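Local coordinates for protein LipS lipolytic enzyme (PDB 4FBL) that probably hydrolyses ester bonds of lipids and related esters, as a thermostable lipase of the alpha/beta-hydrolase fold, at residues L36-V48 with P84-M96. Sequence-based numbering, arbitrary orientation.
Sequences LQVLPGAEPLYSV and PRLTGHGTTPAEM
V38 and R85 meet where the N-terminal arm of this alpha/beta-hydrolase fold lies over the loop that follows strand 80-83. Strand 45-47 is an edge strand and pairs antiparallel with 80-83. Beyond it, side chains of 36-44 and 84-92 pack largely on the backbone of the other segment. R85 can be followed outward. R85 CB lies 4.3 Å from P44 CD. CG and CD pass the carbonyl of A42, with R85 CD 3.4 Å from A42 O. That buried oxygen has no hydrogen-bond partner in the model. The chain is extended to CD and then bends at chi3 (52°), which turns the guanidinium so that one face meets V38 CG2, 3.7 Å from R85 NE. At the tip, R85 NH1 donates to H89 O (2.9 Å), in the plane of the guanidinium, tying the arginine back to its own loop. One direct hydrogen bond joins the segments, backbone to backbone, from L39 N to G90 O at 2.9 Å. A42 CB packs on G90 CA, where the glycine has no side chain to intervene. Further along, L36 CD2 lies against E95, 3.6 Å from E95 CB. T92 caps the helix that begins at P93, and T91 OG1 meets the E95 carboxylate from above its plane. Back at strand 45-47, a water links Y46 OH to R85 N, lying in the tyrosine ring plane 2.9 Å from Y46 OH.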
ATOM      1  N   LEU C  36     -28.566  -5.215  -5.106  1.00 50.22           N
ATOM      2  CA  LEU C  36     -28.628  -6.151  -3.929  1.00 50.31           C
ATOM      3  C   LEU C  36     -29.467  -5.524  -2.806  1.00 48.81           C
ATOM      4  O   LEU C  36     -29.716  -4.337  -2.816  1.00 49.50           O
ATOM      5  CB  LEU C  36     -27.183  -6.479  -3.436  1.00 50.79           C
ATOM      6  CG  LEU C  36     -26.390  -7.733  -3.886  1.00 52.88           C
ATOM      7  CD1 LEU C  36     -26.643  -8.110  -5.379  1.00 56.99           C
ATOM      8  CD2 LEU C  36     -24.836  -7.629  -3.611  1.00 54.08           C
ATOM      9  N   GLN C  37     -29.894  -6.313  -1.830  1.00 46.57           N
ATOM     10  CA  GLN C  37     -30.533  -5.751  -0.648  1.00 44.91           C
ATOM     11  C   GLN C  37     -29.504  -5.326   0.416  1.00 41.82           C
ATOM     12  O   GLN C  37     -28.569  -6.077   0.720  1.00 41.39           O
ATOM     13  CB  GLN C  37     -31.513  -6.770  -0.037  1.00 45.99           C
ATOM     14  CG  GLN C  37     -32.891  -6.940  -0.775  1.00 50.37           C
ATOM     15  CD  GLN C  37     -33.622  -5.614  -1.103  1.00 54.51           C
ATOM     16  OE1 GLN C  37     -33.998  -4.845  -0.214  1.00 55.04           O
ATOM     17  NE2 GLN C  37     -33.837  -5.367  -2.391  1.00 54.16           N
ATOM     18  N   VAL C  38     -29.687  -4.137   0.991  1.00 38.40           N
ATOM     19  CA  VAL C  38     -28.881  -3.682   2.133  1.00 34.95           C
ATOM     20  C   VAL C  38     -29.383  -4.405   3.359  1.00 34.88           C
ATOM     21  O   VAL C  38     -30.582  -4.439   3.582  1.00 35.25           O
ATOM     22  CB  VAL C  38     -28.976  -2.136   2.309  1.00 33.22           C
ATOM     23  CG1 VAL C  38     -28.278  -1.675   3.527  1.00 32.62           C
ATOM     24  CG2 VAL C  38     -28.430  -1.435   1.086  1.00 35.75           C
ATOM     25  N   LEU C  39     -28.477  -4.990   4.157  1.00 33.10           N
ATOM     26  CA  LEU C  39     -28.808  -5.567   5.416  1.00 33.43           C
ATOM     27  C   LEU C  39     -29.538  -4.587   6.376  1.00 33.52           C
ATOM     28  O   LEU C  39     -29.208  -3.401   6.443  1.00 33.72           O
ATOM     29  CB  LEU C  39     -27.547  -6.072   6.120  1.00 33.85           C
ATOM     30  CG  LEU C  39     -26.903  -7.346   5.537  1.00 36.06           C
ATOM     31  CD1 LEU C  39     -25.541  -7.482   6.194  1.00 33.06           C
ATOM     32  CD2 LEU C  39     -27.741  -8.631   5.780  1.00 34.21           C
ATOM     33  N   PRO C  40     -30.529  -5.103   7.123  1.00 33.57           N
ATOM     34  CA  PRO C  40     -31.223  -4.286   8.181  1.00 32.40           C
ATOM     35  C   PRO C  40     -30.205  -3.667   9.119  1.00 29.39           C
ATOM     36  O   PRO C  40     -29.330  -4.373   9.658  1.00 28.98           O
ATOM     37  CB  PRO C  40     -32.078  -5.344   8.942  1.00 32.38           C
ATOM     38  CG  PRO C  40     -32.417  -6.399   7.795  1.00 33.55           C
ATOM     39  CD  PRO C  40     -31.188  -6.419   6.862  1.00 33.18           C
ATOM     40  N   GLY C  41     -30.248  -2.364   9.304  1.00 28.24           N
ATOM     41  CA  GLY C  41     -29.282  -1.727  10.263  1.00 27.12           C
ATOM     42  C   GLY C  41     -28.015  -1.093   9.625  1.00 27.97           C
ATOM     43  O   GLY C  41     -27.247  -0.373  10.312  1.00 26.88           O
ATOM     44  N   ALA C  42     -27.843  -1.313   8.307  1.00 27.94           N
ATOM     45  CA  ALA C  42     -26.591  -0.967   7.592  1.00 27.57           C
ATOM     46  C   ALA C  42     -26.855   0.171   6.610  1.00 27.19           C
ATOM     47  O   ALA C  42     -26.007   0.468   5.702  1.00 24.89           O
ATOM     48  CB  ALA C  42     -26.075  -2.177   6.823  1.00 26.54           C
ATOM     49  N   GLU C  43     -28.011   0.804   6.781  0.50 26.22           N
ATOM     50  CA  GLU C  43     -28.391   1.928   5.935  0.50 26.51           C
ATOM     51  C   GLU C  43     -27.446   3.148   6.214  0.50 26.02           C
ATOM     52  O   GLU C  43     -26.969   3.322   7.347  0.50 25.42           O
ATOM     53  CB  GLU C  43     -29.922   2.258   6.062  0.50 26.85           C
ATOM     54  CG  GLU C  43     -30.388   3.038   7.301  0.50 27.44           C
ATOM     55  CD  GLU C  43     -30.431   2.223   8.622  0.50 30.27           C
ATOM     56  OE1 GLU C  43     -30.228   0.972   8.643  0.50 27.58           O
ATOM     57  OE2 GLU C  43     -30.665   2.865   9.652  0.50 26.39           O
ATOM     58  N   PRO C  44     -27.134   3.935   5.169  1.00 25.56           N
ATOM     59  CA  PRO C  44     -26.330   5.153   5.335  1.00 26.83           C
ATOM     60  C   PRO C  44     -27.178   6.145   6.125  1.00 30.11           C
ATOM     61  O   PRO C  44     -28.393   5.931   6.259  1.00 31.22           O
ATOM     62  CB  PRO C  44     -26.159   5.668   3.910  1.00 25.80           C
ATOM     63  CG  PRO C  44     -27.228   4.988   3.090  1.00 26.59           C
ATOM     64  CD  PRO C  44     -27.526   3.695   3.762  1.00 25.17           C
ATOM     65  N   LEU C  45     -26.572   7.210   6.631  1.00 29.97           N
ATOM     66  CA  LEU C  45     -27.308   8.301   7.270  1.00 30.96           C
ATOM     67  C   LEU C  45     -26.909   9.619   6.612  1.00 30.45           C
ATOM     68  O   LEU C  45     -25.729   9.931   6.525  1.00 30.56           O
ATOM     69  CB  LEU C  45     -27.010   8.281   8.776  1.00 32.20           C
ATOM     70  CG  LEU C  45     -27.081   9.525   9.711  1.00 38.35           C
ATOM     71  CD1 LEU C  45     -27.868  10.736   9.185  1.00 40.15           C
ATOM     72  CD2 LEU C  45     -27.476   9.160  11.155  1.00 36.91           C
ATOM     73  N   TYR C  46     -27.895  10.328   6.053  1.00 29.76           N
ATOM     74  CA  TYR C  46     -27.753  11.609   5.393  1.00 29.71           C
ATOM     75  C   TYR C  46     -28.734  12.510   6.176  1.00 30.82           C
ATOM     76  O   TYR C  46     -29.861  12.076   6.515  1.00 31.15           O
ATOM     77  CB  TYR C  46     -28.114  11.527   3.893  1.00 30.03           C
ATOM     78  CG  TYR C  46     -27.053  10.801   3.132  1.00 34.11           C
ATOM     79  CD1 TYR C  46     -25.846  11.461   2.747  1.00 33.18           C
ATOM     80  CD2 TYR C  46     -27.193   9.440   2.829  1.00 32.97           C
ATOM     81  CE1 TYR C  46     -24.818  10.775   2.103  1.00 32.66           C
ATOM     82  CE2 TYR C  46     -26.150   8.735   2.174  1.00 37.08           C
ATOM     83  CZ  TYR C  46     -24.971   9.404   1.830  1.00 36.41           C
ATOM     84  OH  TYR C  46     -23.981   8.716   1.159  1.00 34.78           O
ATOM     85  N   SER C  47     -28.290  13.695   6.584  1.00 29.26           N
ATOM     86  CA  SER C  47     -29.171  14.584   7.364  1.00 30.64           C
ATOM     87  C   SER C  47     -28.797  15.985   6.936  1.00 29.75           C
ATOM     88  O   SER C  47     -27.607  16.308   6.914  1.00 27.91           O
ATOM     89  CB  SER C  47     -28.960  14.358   8.848  1.00 29.86           C
ATOM     90  OG  SER C  47     -29.604  15.394   9.576  1.00 33.48           O
ATOM     91  N   VAL C  48     -29.770  16.785   6.485  1.00 29.38           N
ATOM     92  CA  VAL C  48     -29.390  18.120   6.013  1.00 29.41           C
ATOM     93  C   VAL C  48     -29.658  19.122   7.149  1.00 28.94           C
ATOM     94  O   VAL C  48     -30.696  19.045   7.775  1.00 27.63           O
ATOM     95  CB  VAL C  48     -30.212  18.500   4.816  1.00 30.92           C
ATOM     96  CG1 VAL C  48     -29.816  19.952   4.273  1.00 27.93           C
ATOM     97  CG2 VAL C  48     -30.149  17.363   3.772  1.00 31.09           C
ATOM     98  N   PRO C  84     -21.706   7.663   4.646  1.00 17.71           N
ATOM     99  CA  PRO C  84     -21.964   6.758   3.502  1.00 17.87           C
ATOM    100  C   PRO C  84     -21.809   5.288   3.819  1.00 17.38           C
ATOM    101  O   PRO C  84     -21.035   4.925   4.702  1.00 18.37           O
ATOM    102  CB  PRO C  84     -20.840   7.130   2.476  1.00 18.88           C
ATOM    103  CG  PRO C  84     -19.745   7.782   3.344  1.00 20.39           C
ATOM    104  CD  PRO C  84     -20.515   8.503   4.460  1.00 16.88           C
ATOM    105  N   ARG C  85     -22.428   4.464   2.975  1.00 18.44           N
ATOM    106  CA  ARG C  85     -22.272   3.023   3.047  1.00 19.71           C
ATOM    107  C   ARG C  85     -21.183   2.735   1.973  1.00 20.10           C
ATOM    108  O   ARG C  85     -21.419   2.930   0.777  1.00 17.90           O
ATOM    109  CB  ARG C  85     -23.585   2.288   2.686  1.00 19.79           C
ATOM    110  CG  ARG C  85     -23.446   0.758   2.882  1.00 21.96           C
ATOM    111  CD  ARG C  85     -24.816   0.028   2.517  1.00 20.18           C
ATOM    112  NE  ARG C  85     -25.274   0.436   1.187  1.00 25.57           N
ATOM    113  CZ  ARG C  85     -24.817  -0.046   0.042  1.00 26.41           C
ATOM    114  NH1 ARG C  85     -23.797  -0.919  -0.017  1.00 27.54           N
ATOM    115  NH2 ARG C  85     -25.382   0.373  -1.049  1.00 27.45           N
ATOM    116  N   LEU C  86     -20.003   2.266   2.394  1.00 18.38           N
ATOM    117  CA  LEU C  86     -18.966   2.010   1.327  1.00 18.74           C
ATOM    118  C   LEU C  86     -19.395   0.913   0.353  1.00 19.39           C
ATOM    119  O   LEU C  86     -20.152   0.014   0.715  1.00 20.19           O
ATOM    120  CB  LEU C  86     -17.623   1.667   1.928  1.00 17.48           C
ATOM    121  CG  LEU C  86     -17.113   2.792   2.814  1.00 20.18           C
ATOM    122  CD1 LEU C  86     -15.758   2.421   3.536  1.00 19.77           C
ATOM    123  CD2 LEU C  86     -17.039   4.175   2.059  1.00 18.51           C
ATOM    124  N   THR C  87     -18.940   1.001  -0.894  1.00 19.92           N
ATOM    125  CA  THR C  87     -19.187  -0.017  -1.903  1.00 19.88           C
ATOM    126  C   THR C  87     -18.905  -1.437  -1.379  1.00 20.19           C
ATOM    127  O   THR C  87     -17.857  -1.688  -0.756  1.00 19.41           O
ATOM    128  CB  THR C  87     -18.261   0.267  -3.137  1.00 21.66           C
ATOM    129  OG1 THR C  87     -18.461   1.654  -3.528  1.00 20.63           O
ATOM    130  CG2 THR C  87     -18.567  -0.756  -4.360  1.00 17.13           C
ATOM    131  N   GLY C  88     -19.815  -2.382  -1.648  1.00 20.51           N
ATOM    132  CA  GLY C  88     -19.577  -3.734  -1.210  1.00 19.52           C
ATOM    133  C   GLY C  88     -19.807  -4.020   0.242  1.00 21.10           C
ATOM    134  O   GLY C  88     -19.646  -5.194   0.671  1.00 20.19           O
ATOM    135  N   HIS C  89     -20.148  -2.969   1.042  1.00 20.28           N
ATOM    136  CA  HIS C  89     -20.391  -3.142   2.501  1.00 19.65           C
ATOM    137  C   HIS C  89     -21.906  -3.114   2.871  1.00 21.35           C
ATOM    138  O   HIS C  89     -22.755  -2.460   2.148  1.00 22.54           O
ATOM    139  CB  HIS C  89     -19.632  -2.117   3.367  1.00 18.55           C
ATOM    140  CG  HIS C  89     -18.163  -2.205   3.221  1.00 19.43           C
ATOM    141  ND1 HIS C  89     -17.333  -2.606   4.243  1.00 23.04           N
ATOM    142  CD2 HIS C  89     -17.378  -2.053   2.135  1.00 14.20           C
ATOM    143  CE1 HIS C  89     -16.087  -2.641   3.809  1.00 16.73           C
ATOM    144  NE2 HIS C  89     -16.086  -2.282   2.552  1.00 19.12           N
ATOM    145  N   GLY C  90     -22.224  -3.806   3.975  1.00 22.37           N
ATOM    146  CA  GLY C  90     -23.639  -3.995   4.429  1.00 22.95           C
ATOM    147  C   GLY C  90     -24.555  -4.624   3.362  1.00 24.83           C
ATOM    148  O   GLY C  90     -25.773  -4.338   3.345  1.00 24.97           O
ATOM    149  N   THR C  91     -23.982  -5.419   2.429  1.00 24.41           N
ATOM    150  CA  THR C  91     -24.748  -6.252   1.411  1.00 24.67           C
ATOM    151  C   THR C  91     -24.277  -7.722   1.598  1.00 25.18           C
ATOM    152  O   THR C  91     -24.761  -8.412   2.496  1.00 24.09           O
ATOM    153  CB  THR C  91     -24.552  -5.756   0.019  1.00 24.55           C
ATOM    154  OG1 THR C  91     -23.145  -5.769  -0.345  1.00 25.42           O
ATOM    155  CG2 THR C  91     -25.057  -4.325  -0.084  1.00 27.33           C
ATOM    156  N   THR C  92     -23.242  -8.163   0.877  1.00 25.78           N
ATOM    157  CA  THR C  92     -22.740  -9.507   1.100  1.00 26.59           C
ATOM    158  C   THR C  92     -21.222  -9.505   0.999  1.00 27.82           C
ATOM    159  O   THR C  92     -20.677  -8.626   0.299  1.00 27.03           O
ATOM    160  CB  THR C  92     -23.284 -10.479   0.031  1.00 26.04           C
ATOM    161  OG1 THR C  92     -22.768 -10.162  -1.284  1.00 24.60           O
ATOM    162  CG2 THR C  92     -24.807 -10.457   0.004  1.00 28.37           C
ATOM    163  N   PRO C  93     -20.551 -10.477   1.691  1.00 27.70           N
ATOM    164  CA  PRO C  93     -19.110 -10.560   1.582  1.00 27.98           C
ATOM    165  C   PRO C  93     -18.663 -10.770   0.136  1.00 27.33           C
ATOM    166  O   PRO C  93     -17.587 -10.216  -0.247  1.00 26.34           O
ATOM    167  CB  PRO C  93     -18.719 -11.743   2.508  1.00 28.19           C
ATOM    168  CG  PRO C  93     -19.905 -11.776   3.542  1.00 28.29           C
ATOM    169  CD  PRO C  93     -21.081 -11.443   2.692  1.00 27.20           C
ATOM    170  N   ALA C  94     -19.454 -11.477  -0.667  1.00 26.53           N
ATOM    171  CA  ALA C  94     -19.163 -11.590  -2.137  1.00 27.50           C
ATOM    172  C   ALA C  94     -19.115 -10.261  -2.896  1.00 26.90           C
ATOM    173  O   ALA C  94     -18.286 -10.049  -3.807  1.00 25.29           O
ATOM    174  CB  ALA C  94     -20.183 -12.537  -2.868  1.00 27.66           C
ATOM    175  N   GLU C  95     -20.044  -9.363  -2.606  1.00 27.85           N
ATOM    176  CA  GLU C  95     -19.942  -8.045  -3.228  1.00 26.52           C
ATOM    177  C   GLU C  95     -18.676  -7.225  -2.744  1.00 25.06           C
ATOM    178  O   GLU C  95     -17.972  -6.547  -3.548  1.00 23.63           O
ATOM    179  CB  GLU C  95     -21.249  -7.288  -3.063  1.00 28.33           C
ATOM    180  CG  GLU C  95     -21.125  -5.957  -3.800  1.00 37.96           C
ATOM    181  CD  GLU C  95     -22.315  -4.988  -3.673  1.00 44.08           C
ATOM    182  OE1 GLU C  95     -22.915  -4.777  -4.771  1.00 49.42           O
ATOM    183  OE2 GLU C  95     -22.598  -4.411  -2.552  1.00 39.10           O
ATOM    184  N   MET C  96     -18.361  -7.317  -1.468  1.00 22.45           N
ATOM    185  CA  MET C  96     -17.121  -6.729  -0.961  1.00 22.22           C
ATOM    186  C   MET C  96     -15.782  -7.293  -1.637  1.00 24.89           C
ATOM    187  O   MET C  96     -14.783  -6.553  -1.855  1.00 21.64           O
ATOM    188  CB  MET C  96     -17.065  -6.883   0.560  1.00 21.40           C
ATOM    189  CG  MET C  96     -15.879  -6.089   1.171  1.00 17.23           C
ATOM    190  SD  MET C  96     -15.618  -6.309   2.913  1.00 22.28           S
ATOM    191  CE  MET C  96     -14.040  -5.503   3.047  1.00 14.45           C
TER
HETATM  192  O   HOH W   1     -27.558  -8.359   1.320  1.00 43.53           O
HETATM  193  O   HOH W   2     -24.050   5.856   0.679  1.00 20.68           O